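Local coordinates for protein thiamine-monophosphate kinase (Stenotrophomonas maltophilia, PDB 6XEP) that probably catalyses the ATP-dependent phosphorylation of thiamine monophosphate to thiamine diphosphate, the active form of vitamin B1, at residues H244-S249 and H314-A319; T66-I71 and E104-A109; A192-L197 and R257-R262. One frame throughout, in Å; residues are numbered along the deposited sequence. Where two conformers were deposited one is given.

Contact 1: residues H244-S249 and H314-A319; sequences HVDADS and HVDGEA
His244 and Val245 run parallel to His314 and Val315, where strand 242-245 meets 312-315, an outermost strand of the mixed sheet in the PurM-like C-terminal domain. Val245 is gripped through both of its backbone polar atoms. Its N donates to His314 O (2.9 Å), while its O takes the Asp316 N-H (3.0 Å); Val315 CA supplies a CA-H...O contact to the same oxygen. Beyond the strands, Asp316 extends the pairing with its side chain. Its CG sits anti to its own carbonyl carbon (chi1 -59°), which brings OD1 to Ala247 N at 3.0 Å; the N-H meets this oxygen on its syn side, tilted 15° out of the carboxylate plane. OD2 accepts from a water that also donates to Asp248 OD1, and has a long, weak ion pair with Arg266. Asp246 turns its carboxylate forward along its own segment, where Ser249 OG donates to the anti lone pair of OD2 (2.6 Å). Asp316 and Gly317 form the corner of a type I' turn from Val315 to Glu318, closed by two backbone bonds between those end residues. The Gly317 N-H is taken by a second water, 3.0 Å from His244 ND1. The side chains of His244 and His314 point the same way and their imidazoles stack face to face, centroids 4.0 Å apart and planes at 23°; Ala319 CB covers the opposite face of the His314 ring, whose ND1 has weak hydrogen bonds with Gly312 O and Ala243 O. With Asp246 OD1 and Asp316 OD1 only 3.8 Å apart, the Ala247 N-H and the one water at Asp316 probably offset some carboxylate repulsion, and the stacked imidazoles would be unlikely to carry positive charge both at once.

Contact 2: residues T66-I71 and E104-A109; sequences TRAFDI and EDWIEA
The first turns of helices 68-85 and 104-120, which pack beside the four-stranded mixed sheet of the PurM-like N-terminal domain, meet here through Ala68 and Trp106. The Ala68 methyl points at the second helix and rests over one face of the indole, above the five-membered ring, as a CH-pi contact: CB stands 3.5 Å from that ring's centroid and 13° off its normal. Trp106 reaches this position because its CG is anti to the backbone N (chi1 -171°), which carries the indole toward Ala68. The same Ala68 CB touches Ala109 CB at 3.7 Å, one helical turn further on, so the small residues let the backbones come close. There Phe69 CA meets the carbonyl oxygen of Ala109 in a CA-H...O contact of 3.3 Å, while the Phe69 ring leads away to pack on Asp112 and Ala116 of helix 104-120. On the side of the six-membered ring, Ile71 comes in at about a right angle to Trp106 and sets CD1 at the indole edge, 3.8 Å from CZ2. Both Ile71 and Trp106 also touch Leu137 of strand 136-145, which ties this helix pair to the sheet, and Trp106 reaches Leu99 of strand 89-99. The indole nitrogen is served from its own plane: a water accepts from Trp106 NE1 at 2.9 Å and donates to Thr66 O at 2.7 Å, bridging the indole to the chain just ahead of helix 68-85.

Contact 3: residues A192-L197 and R257-R262; sequences ADYESL and RELLGR. With EDO (1,2-ethanediol), chain C.
Leu259 leaves the last turn of helix 254-259 with CB aimed at helix 192-202. Its CG, anti to the carbonyl carbon (chi1 -66°), comes within 4.0 Å of Asp193 CB. From there the branch divides. CD1 continues the extended chain and settles squarely over the phenol ring of Tyr194, a CH-pi contact with the methyl 3.6 Å from the centroid and 7° off the ring normal; it also brushes the backbone at Tyr194 N and reaches Leu197 CD1 at 3.8 Å. Two helices of the PurM-like C-terminal domain are thereby packed together through a leucine wedged between aspartate, tyrosine and leucine, and Leu197 and Leu260 carry the apolar patch on to Leu177 of helix 170-179. The other methyl, Leu259 CD2, lies toward the rim of the same ring, 3.6 Å from Tyr194 CE2, and also touches O2 of a bound ethanediol, probably from the crystallisation liquor. Asp193 holds this diol at both ends: its backbone N donates to O1 at 2.8 Å, nearly straight, and the O2 hydroxyl donates to OD2 at 2.7 Å. Glu258 CG packs against that same carboxylate oxygen.

How the contacts relate
From the N terminus, contact 2 comes first and closes a loop of 32 residues within the N-terminal domain, bringing helix 104-120 back to helix 68-85 after strand 89-99. It is complete before the other two open. Contact 3 then opens at helix 192-202 and contact 1 at strand 242-245; 257-262 closes contact 3 before 314-319 closes contact 1, so these two cross within the C-terminal domain. Contact 3 joins two helices, while contact 1 sets strand 312-315 at the edge of the sheet, and their nearest atoms are about 5 Å apart without touching. Contacts 1 and 2 lie on opposite sides of the chain's centre, with centres 41 Å apart.

Contact 1: residues H244-S249 and H314-A319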
loop_
_atom_site.group_PDB
_atom_site.type_symbol
_atom_site.label_atom_id
_atom_site.label_comp_id
_atom_site.label_asym_id
_atom_site.label_seq_id
_atom_site.Cartn_x
_atom_site.Cartn_y
_atom_site.Cartn_z
ATOM N N HIS A 244 -28.616 -19.593 7.662
ATOM C CA HIS A 244 -29.480 -19.516 8.829
ATOM C C HIS A 244 -28.582 -19.509 10.059
ATOM O O HIS A 244 -27.713 -20.371 10.186
ATOM C CB HIS A 244 -30.463 -20.683 8.855
ATOM C CG HIS A 244 -31.590 -20.535 7.870
ATOM N ND1 HIS A 244 -32.803 -19.982 8.209
ATOM C CD2 HIS A 244 -31.664 -20.822 6.548
ATOM C CE1 HIS A 244 -33.593 -19.967 7.147
ATOM N NE2 HIS A 244 -32.919 -20.462 6.123
ATOM N N VAL A 245 -28.765 -18.515 10.931
ATOM C CA VAL A 245 -27.975 -18.360 12.153
ATOM C C VAL A 245 -28.880 -18.571 13.356
ATOM O O VAL A 245 -29.938 -17.937 13.470
ATOM C CB VAL A 245 -27.320 -16.972 12.238
ATOM C CG1 VAL A 245 -26.662 -16.786 13.610
ATOM C CG2 VAL A 245 -26.309 -16.788 11.141
ATOM N N ASP A 246 -28.460 -19.441 14.269
ATOM C CA ASP A 246 -29.139 -19.568 15.550
ATOM C C ASP A 246 -28.471 -18.622 16.534
ATOM O O ASP A 246 -27.336 -18.867 16.976
ATOM C CB ASP A 246 -29.100 -20.987 16.081
ATOM C CG ASP A 246 -29.773 -21.077 17.419
ATOM O OD1 ASP A 246 -30.976 -20.729 17.488
ATOM O OD2 ASP A 246 -29.100 -21.433 18.403
ATOM N N ALA A 247 -29.164 -17.531 16.869
ATOM C CA ALA A 247 -28.531 -16.493 17.675
ATOM C C ALA A 247 -28.107 -17.031 19.037
ATOM O O ALA A 247 -27.079 -16.609 19.567
ATOM C CB ALA A 247 -29.475 -15.302 17.852
ATOM N N ASP A 248 -28.872 -17.967 19.597
ATOM C CA ASP A 248 -28.544 -18.499 20.916
ATOM C C ASP A 248 -27.199 -19.222 20.923
ATOM O O ASP A 248 -26.603 -19.371 21.991
ATOM C CB ASP A 248 -29.621 -19.467 21.412
ATOM C CG ASP A 248 -30.950 -18.785 21.754
ATOM O OD1 ASP A 248 -30.982 -17.563 21.986
ATOM O OD2 ASP A 248 -31.974 -19.500 21.796
ATOM N N SER A 249 -26.715 -19.670 19.761
ATOM C CA SER A 249 -25.487 -20.452 19.642
ATOM C C SER A 249 -24.239 -19.604 19.476
ATOM O O SER A 249 -23.126 -20.151 19.470
ATOM C CB SER A 249 -25.561 -21.390 18.441
ATOM O OG SER A 249 -26.651 -22.293 18.594
ATOM N N HIS A 314 -30.347 -15.259 7.664
ATOM C CA HIS A 314 -31.495 -15.304 8.544
ATOM C C HIS A 314 -30.969 -15.382 9.966
ATOM O O HIS A 314 -29.914 -15.973 10.214
ATOM C CB HIS A 314 -32.385 -16.514 8.296
ATOM C CG HIS A 314 -32.969 -16.595 6.922
ATOM N ND1 HIS A 314 -32.194 -16.703 5.785
ATOM C CD2 HIS A 314 -34.255 -16.677 6.511
ATOM C CE1 HIS A 314 -32.983 -16.802 4.728
ATOM N NE2 HIS A 314 -34.237 -16.790 5.141
ATOM N N VAL A 315 -31.702 -14.766 10.882
ATOM C CA VAL A 315 -31.482 -14.940 12.310
ATOM C C VAL A 315 -32.756 -15.524 12.873
ATOM O O VAL A 315 -33.832 -14.919 12.746
ATOM C CB VAL A 315 -31.131 -13.629 13.032
ATOM C CG1 VAL A 315 -30.915 -13.908 14.506
ATOM C CG2 VAL A 315 -29.894 -12.964 12.432
ATOM N N ASP A 316 -32.639 -16.694 13.505
ATOM C CA ASP A 316 -33.798 -17.359 14.084
ATOM C C ASP A 316 -34.947 -17.428 13.074
ATOM O O ASP A 316 -36.113 -17.201 13.404
ATOM C CB ASP A 316 -34.216 -16.650 15.374
ATOM C CG ASP A 316 -33.095 -16.630 16.414
ATOM O OD1 ASP A 316 -32.073 -17.344 16.231
ATOM O OD2 ASP A 316 -33.222 -15.876 17.406
ATOM N N GLY A 317 -34.603 -17.709 11.815
ATOM C CA GLY A 317 -35.586 -17.935 10.770
ATOM C C GLY A 317 -35.989 -16.714 9.955
ATOM O O GLY A 317 -36.677 -16.873 8.936
ATOM N N GLU A 318 -35.589 -15.509 10.348
ATOM C CA GLU A 318 -36.069 -14.289 9.699
ATOM C C GLU A 318 -34.928 -13.617 8.947
ATOM O O GLU A 318 -33.856 -13.407 9.513
ATOM C CB GLU A 318 -36.647 -13.326 10.737
ATOM C CG GLU A 318 -37.202 -12.057 10.125
ATOM C CD GLU A 318 -38.248 -12.348 9.064
ATOM O OE1 GLU A 318 -39.376 -12.709 9.438
ATOM O OE2 GLU A 318 -37.930 -12.212 7.862
ATOM N N ALA A 319 -35.164 -13.252 7.686
ATOM C CA ALA A 319 -34.142 -12.562 6.907
ATOM C C ALA A 319 -34.364 -11.060 6.813
ATOM O O ALA A 319 -33.397 -10.319 6.600
ATOM C CB ALA A 319 -34.053 -13.134 5.488
HETATM O O HOH W 1 -32.220 -18.710 10.822
HETATM O O HOH W 2 -32.161 -15.717 20.051
#

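Contact 2: residues T66-I71 and E104-A109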
loop_
_atom_site.group_PDB
_atom_site.type_symbol
_atom_site.label_atom_id
_atom_site.label_comp_id
_atom_site.label_asym_id
_atom_site.label_seq_id
_atom_site.Cartn_x
_atom_site.Cartn_y
_atom_site.Cartn_z
ATOM N N THR A 66 -5.947 6.041 21.070
ATOM C CA THR A 66 -5.308 4.730 20.935
ATOM C C THR A 66 -3.789 4.886 20.960
ATOM O O THR A 66 -3.230 5.759 20.289
ATOM C CB THR A 66 -5.739 4.025 19.643
ATOM O OG1 THR A 66 -7.176 3.932 19.578
ATOM C CG2 THR A 66 -5.139 2.595 19.597
ATOM N N ARG A 67 -3.121 4.050 21.753
ATOM C CA ARG A 67 -1.668 4.154 21.884
ATOM C C ARG A 67 -0.953 3.602 20.655
ATOM O O ARG A 67 -1.470 2.753 19.930
ATOM C CB ARG A 67 -1.193 3.408 23.134
ATOM C CG ARG A 67 -1.704 4.005 24.448
ATOM C CD ARG A 67 -1.074 5.323 24.755
ATOM N NE ARG A 67 0.354 5.170 25.032
ATOM C CZ ARG A 67 0.850 4.834 26.216
ATOM N NH1 ARG A 67 0.038 4.613 27.246
ATOM N NH2 ARG A 67 2.162 4.720 26.372
ATOM N N ALA A 68 0.272 4.093 20.435
ATOM C CA ALA A 68 1.052 3.719 19.251
ATOM C C ALA A 68 1.190 2.203 19.084
ATOM O O ALA A 68 1.040 1.675 17.976
ATOM C CB ALA A 68 2.436 4.378 19.332
ATOM N N PHE A 69 1.525 1.485 20.164
ATOM C CA PHE A 69 1.670 0.030 20.042
ATOM C C PHE A 69 0.400 -0.605 19.489
ATOM O O PHE A 69 0.457 -1.491 18.634
ATOM C CB PHE A 69 2.023 -0.574 21.407
ATOM C CG PHE A 69 2.176 -2.080 21.404
ATOM C CD1 PHE A 69 1.077 -2.907 21.511
ATOM C CD2 PHE A 69 3.431 -2.653 21.355
ATOM C CE1 PHE A 69 1.217 -4.278 21.506
ATOM C CE2 PHE A 69 3.596 -4.026 21.367
ATOM C CZ PHE A 69 2.485 -4.840 21.439
ATOM N N ASP A 70 -0.757 -0.181 19.981
ATOM C CA ASP A 70 -2.013 -0.796 19.545
ATOM C C ASP A 70 -2.358 -0.422 18.113
ATOM O O ASP A 70 -2.937 -1.233 17.379
ATOM C CB ASP A 70 -3.111 -0.380 20.520
ATOM C CG ASP A 70 -2.762 -0.767 21.941
ATOM O OD1 ASP A 70 -2.252 -1.897 22.116
ATOM O OD2 ASP A 70 -2.958 0.049 22.874
ATOM N N ILE A 71 -2.011 0.797 17.698
ATOM C CA ILE A 71 -2.188 1.180 16.303
ATOM C C ILE A 71 -1.317 0.313 15.406
ATOM O O ILE A 71 -1.757 -0.149 14.347
ATOM C CB ILE A 71 -1.880 2.677 16.115
ATOM C CG1 ILE A 71 -2.868 3.522 16.913
ATOM C CG2 ILE A 71 -1.984 3.049 14.650
ATOM C CD1 ILE A 71 -2.490 5.002 16.931
ATOM N N GLU A 104 9.934 10.477 17.167
ATOM C CA GLU A 104 10.767 9.282 17.225
ATOM C C GLU A 104 10.166 8.247 18.161
ATOM O O GLU A 104 10.087 7.061 17.825
ATOM C CB GLU A 104 12.183 9.642 17.679
ATOM C CG GLU A 104 13.037 10.340 16.641
ATOM C CD GLU A 104 14.466 10.570 17.126
ATOM O OE1 GLU A 104 14.686 10.615 18.358
ATOM O OE2 GLU A 104 15.375 10.699 16.276
ATOM N N ASP A 105 9.727 8.682 19.343
ATOM C CA ASP A 105 9.232 7.720 20.316
ATOM C C ASP A 105 7.929 7.079 19.870
ATOM O O ASP A 105 7.691 5.906 20.161
ATOM C CB ASP A 105 9.060 8.389 21.667
ATOM C CG ASP A 105 10.378 8.533 22.396
ATOM O OD1 ASP A 105 11.435 8.335 21.748
ATOM O OD2 ASP A 105 10.358 8.817 23.608
ATOM N N TRP A 106 7.071 7.821 19.172
ATOM C CA TRP A 106 5.827 7.210 18.711
ATOM C C TRP A 106 6.097 6.130 17.673
ATOM O O TRP A 106 5.521 5.046 17.738
ATOM C CB TRP A 106 4.894 8.283 18.146
ATOM C CG TRP A 106 3.521 7.778 17.844
ATOM C CD1 TRP A 106 2.415 7.888 18.642
ATOM C CD2 TRP A 106 3.088 7.131 16.645
ATOM N NE1 TRP A 106 1.329 7.335 18.019
ATOM C CE2 TRP A 106 1.715 6.854 16.796
ATOM C CE3 TRP A 106 3.727 6.748 15.463
ATOM C CZ2 TRP A 106 0.972 6.214 15.808
ATOM C CZ3 TRP A 106 2.984 6.106 14.477
ATOM C CH2 TRP A 106 1.628 5.833 14.665
ATOM N N ILE A 107 6.992 6.394 16.726
ATOM C CA ILE A 107 7.249 5.416 15.678
ATOM C C ILE A 107 7.883 4.165 16.261
ATOM O O ILE A 107 7.582 3.050 15.831
ATOM C CB ILE A 107 8.127 6.028 14.573
ATOM C CG1 ILE A 107 7.333 7.061 13.780
ATOM C CG2 ILE A 107 8.576 4.963 13.595
ATOM C CD1 ILE A 107 8.206 7.822 12.786
ATOM N N GLU A 108 8.769 4.325 17.247
ATOM C CA GLU A 108 9.382 3.161 17.884
ATOM C C GLU A 108 8.326 2.296 18.567
ATOM O O GLU A 108 8.370 1.064 18.486
ATOM C CB GLU A 108 10.443 3.622 18.882
ATOM C CG GLU A 108 11.201 2.503 19.579
ATOM C CD GLU A 108 12.525 2.975 20.191
ATOM O OE1 GLU A 108 12.536 3.982 20.935
ATOM O OE2 GLU A 108 13.563 2.331 19.921
ATOM N N ALA A 109 7.377 2.931 19.252
ATOM C CA ALA A 109 6.308 2.203 19.928
ATOM C C ALA A 109 5.351 1.574 18.929
ATOM O O ALA A 109 4.863 0.457 19.138
ATOM C CB ALA A 109 5.546 3.146 20.853
HETATM O O HOH W 3 -1.254 7.443 19.415
#

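Contact 3: residues A192-L197 and R257-R262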
loop_
_atom_site.group_PDB
_atom_site.type_symbol
_atom_site.label_atom_id
_atom_site.label_comp_id
_atom_site.label_asym_id
_atom_site.label_seq_id
_atom_site.Cartn_x
_atom_site.Cartn_y
_atom_site.Cartn_z
ATOM N N ALA A 192 -10.601 -7.193 35.168
ATOM C CA ALA A 192 -10.278 -8.188 34.147
ATOM C C ALA A 192 -11.242 -8.167 32.969
ATOM O O ALA A 192 -10.803 -8.279 31.824
ATOM C CB ALA A 192 -10.246 -9.588 34.760
ATOM N N ASP A 193 -12.557 -8.066 33.223
ATOM C CA ASP A 193 -13.505 -8.126 32.108
ATOM C C ASP A 193 -13.388 -6.893 31.229
ATOM O O ASP A 193 -13.490 -7.003 30.005
ATOM C CB ASP A 193 -14.946 -8.275 32.585
ATOM C CG ASP A 193 -15.189 -9.587 33.304
ATOM O OD1 ASP A 193 -14.490 -10.573 32.991
ATOM O OD2 ASP A 193 -16.066 -9.620 34.189
ATOM N N TYR A 194 -13.183 -5.709 31.828
ATOM C CA TYR A 194 -12.985 -4.523 30.997
ATOM C C TYR A 194 -11.715 -4.644 30.179
ATOM O O TYR A 194 -11.689 -4.292 28.992
ATOM C CB TYR A 194 -12.926 -3.260 31.851
ATOM C CG TYR A 194 -14.263 -2.840 32.394
ATOM C CD1 TYR A 194 -15.057 -1.924 31.709
ATOM C CD2 TYR A 194 -14.740 -3.360 33.592
ATOM C CE1 TYR A 194 -16.292 -1.539 32.204
ATOM C CE2 TYR A 194 -15.980 -2.980 34.089
ATOM C CZ TYR A 194 -16.743 -2.068 33.391
ATOM O OH TYR A 194 -17.970 -1.691 33.884
ATOM N N GLU A 195 -10.645 -5.136 30.797
ATOM C CA GLU A 195 -9.384 -5.244 30.077
ATOM C C GLU A 195 -9.492 -6.245 28.927
ATOM O O GLU A 195 -8.894 -6.031 27.863
ATOM C CB GLU A 195 -8.267 -5.606 31.066
ATOM C CG GLU A 195 -6.904 -5.762 30.435
ATOM C CD GLU A 195 -6.303 -4.449 29.940
ATOM O OE1 GLU A 195 -6.921 -3.371 30.106
ATOM O OE2 GLU A 195 -5.194 -4.508 29.374
ATOM N N SER A 196 -10.259 -7.327 29.110
ATOM C CA SER A 196 -10.446 -8.299 28.038
ATOM C C SER A 196 -11.108 -7.652 26.831
ATOM O O SER A 196 -10.642 -7.805 25.697
ATOM C CB SER A 196 -11.286 -9.484 28.527
ATOM O OG SER A 196 -10.665 -10.182 29.599
ATOM N N LEU A 197 -12.208 -6.918 27.063
ATOM C CA LEU A 197 -12.882 -6.245 25.965
ATOM C C LEU A 197 -11.980 -5.188 25.356
ATOM O O LEU A 197 -11.938 -5.040 24.130
ATOM C CB LEU A 197 -14.196 -5.615 26.437
ATOM C CG LEU A 197 -15.280 -6.584 26.933
ATOM C CD1 LEU A 197 -16.579 -5.852 27.241
ATOM C CD2 LEU A 197 -15.513 -7.712 25.941
ATOM N N ARG A 257 -20.698 -10.896 28.035
ATOM C CA ARG A 257 -21.930 -11.227 28.738
ATOM C C ARG A 257 -22.002 -10.533 30.098
ATOM O O ARG A 257 -23.089 -10.124 30.525
ATOM C CB ARG A 257 -22.048 -12.745 28.888
ATOM C CG ARG A 257 -23.458 -13.248 28.677
ATOM C CD ARG A 257 -23.578 -14.742 28.921
ATOM N NE ARG A 257 -23.286 -15.581 27.755
ATOM C CZ ARG A 257 -24.111 -15.763 26.723
ATOM N NH1 ARG A 257 -25.274 -15.125 26.666
ATOM N NH2 ARG A 257 -23.764 -16.568 25.731
ATOM N N GLU A 258 -20.857 -10.350 30.769
ATOM C CA GLU A 258 -20.865 -9.757 32.102
ATOM C C GLU A 258 -21.107 -8.249 32.070
ATOM O O GLU A 258 -21.768 -7.714 32.966
ATOM C CB GLU A 258 -19.551 -10.056 32.817
ATOM C CG GLU A 258 -19.590 -9.795 34.295
ATOM C CD GLU A 258 -20.357 -10.866 35.055
ATOM O OE1 GLU A 258 -20.836 -10.574 36.169
ATOM O OE2 GLU A 258 -20.475 -12.002 34.538
ATOM N N LEU A 259 -20.584 -7.545 31.062
ATOM C CA LEU A 259 -20.544 -6.089 31.095
ATOM C C LEU A 259 -21.619 -5.422 30.251
ATOM O O LEU A 259 -21.885 -4.230 30.447
ATOM C CB LEU A 259 -19.172 -5.585 30.633
ATOM C CG LEU A 259 -17.999 -5.934 31.552
ATOM C CD1 LEU A 259 -16.704 -5.339 31.016
ATOM C CD2 LEU A 259 -18.272 -5.489 32.989
ATOM N N LEU A 260 -22.222 -6.141 29.309
ATOM C CA LEU A 260 -23.294 -5.600 28.486
ATOM C C LEU A 260 -24.572 -6.373 28.762
ATOM O O LEU A 260 -24.541 -7.567 29.077
ATOM C CB LEU A 260 -22.953 -5.663 26.982
ATOM C CG LEU A 260 -22.064 -4.541 26.433
ATOM C CD1 LEU A 260 -20.637 -4.636 26.969
ATOM C CD2 LEU A 260 -22.080 -4.547 24.918
ATOM N N GLY A 261 -25.698 -5.682 28.657
ATOM C CA GLY A 261 -26.977 -6.342 28.825
ATOM C C GLY A 261 -27.225 -7.362 27.732
ATOM O O GLY A 261 -26.549 -7.416 26.712
ATOM N N ARG A 262 -28.245 -8.187 27.960
ATOM C CA ARG A 262 -28.542 -9.294 27.054
ATOM C C ARG A 262 -28.774 -8.812 25.619
ATOM O O ARG A 262 -28.233 -9.385 24.666
ATOM C CB ARG A 262 -29.744 -10.055 27.618
ATOM C CG ARG A 262 -30.598 -10.849 26.666
ATOM C CD ARG A 262 -31.883 -11.275 27.409
ATOM N NE ARG A 262 -32.544 -10.155 28.093
ATOM C CZ ARG A 262 -32.671 -10.027 29.418
ATOM N NH1 ARG A 262 -33.287 -8.964 29.928
ATOM N NH2 ARG A 262 -32.206 -10.956 30.240
HETATM C C1 EDO C . -14.258 -6.628 35.650
HETATM O O1 EDO C . -13.709 -7.951 35.822
HETATM C C2 EDO C . -15.643 -6.503 36.287
HETATM O O2 EDO C . -16.592 -7.419 35.710
#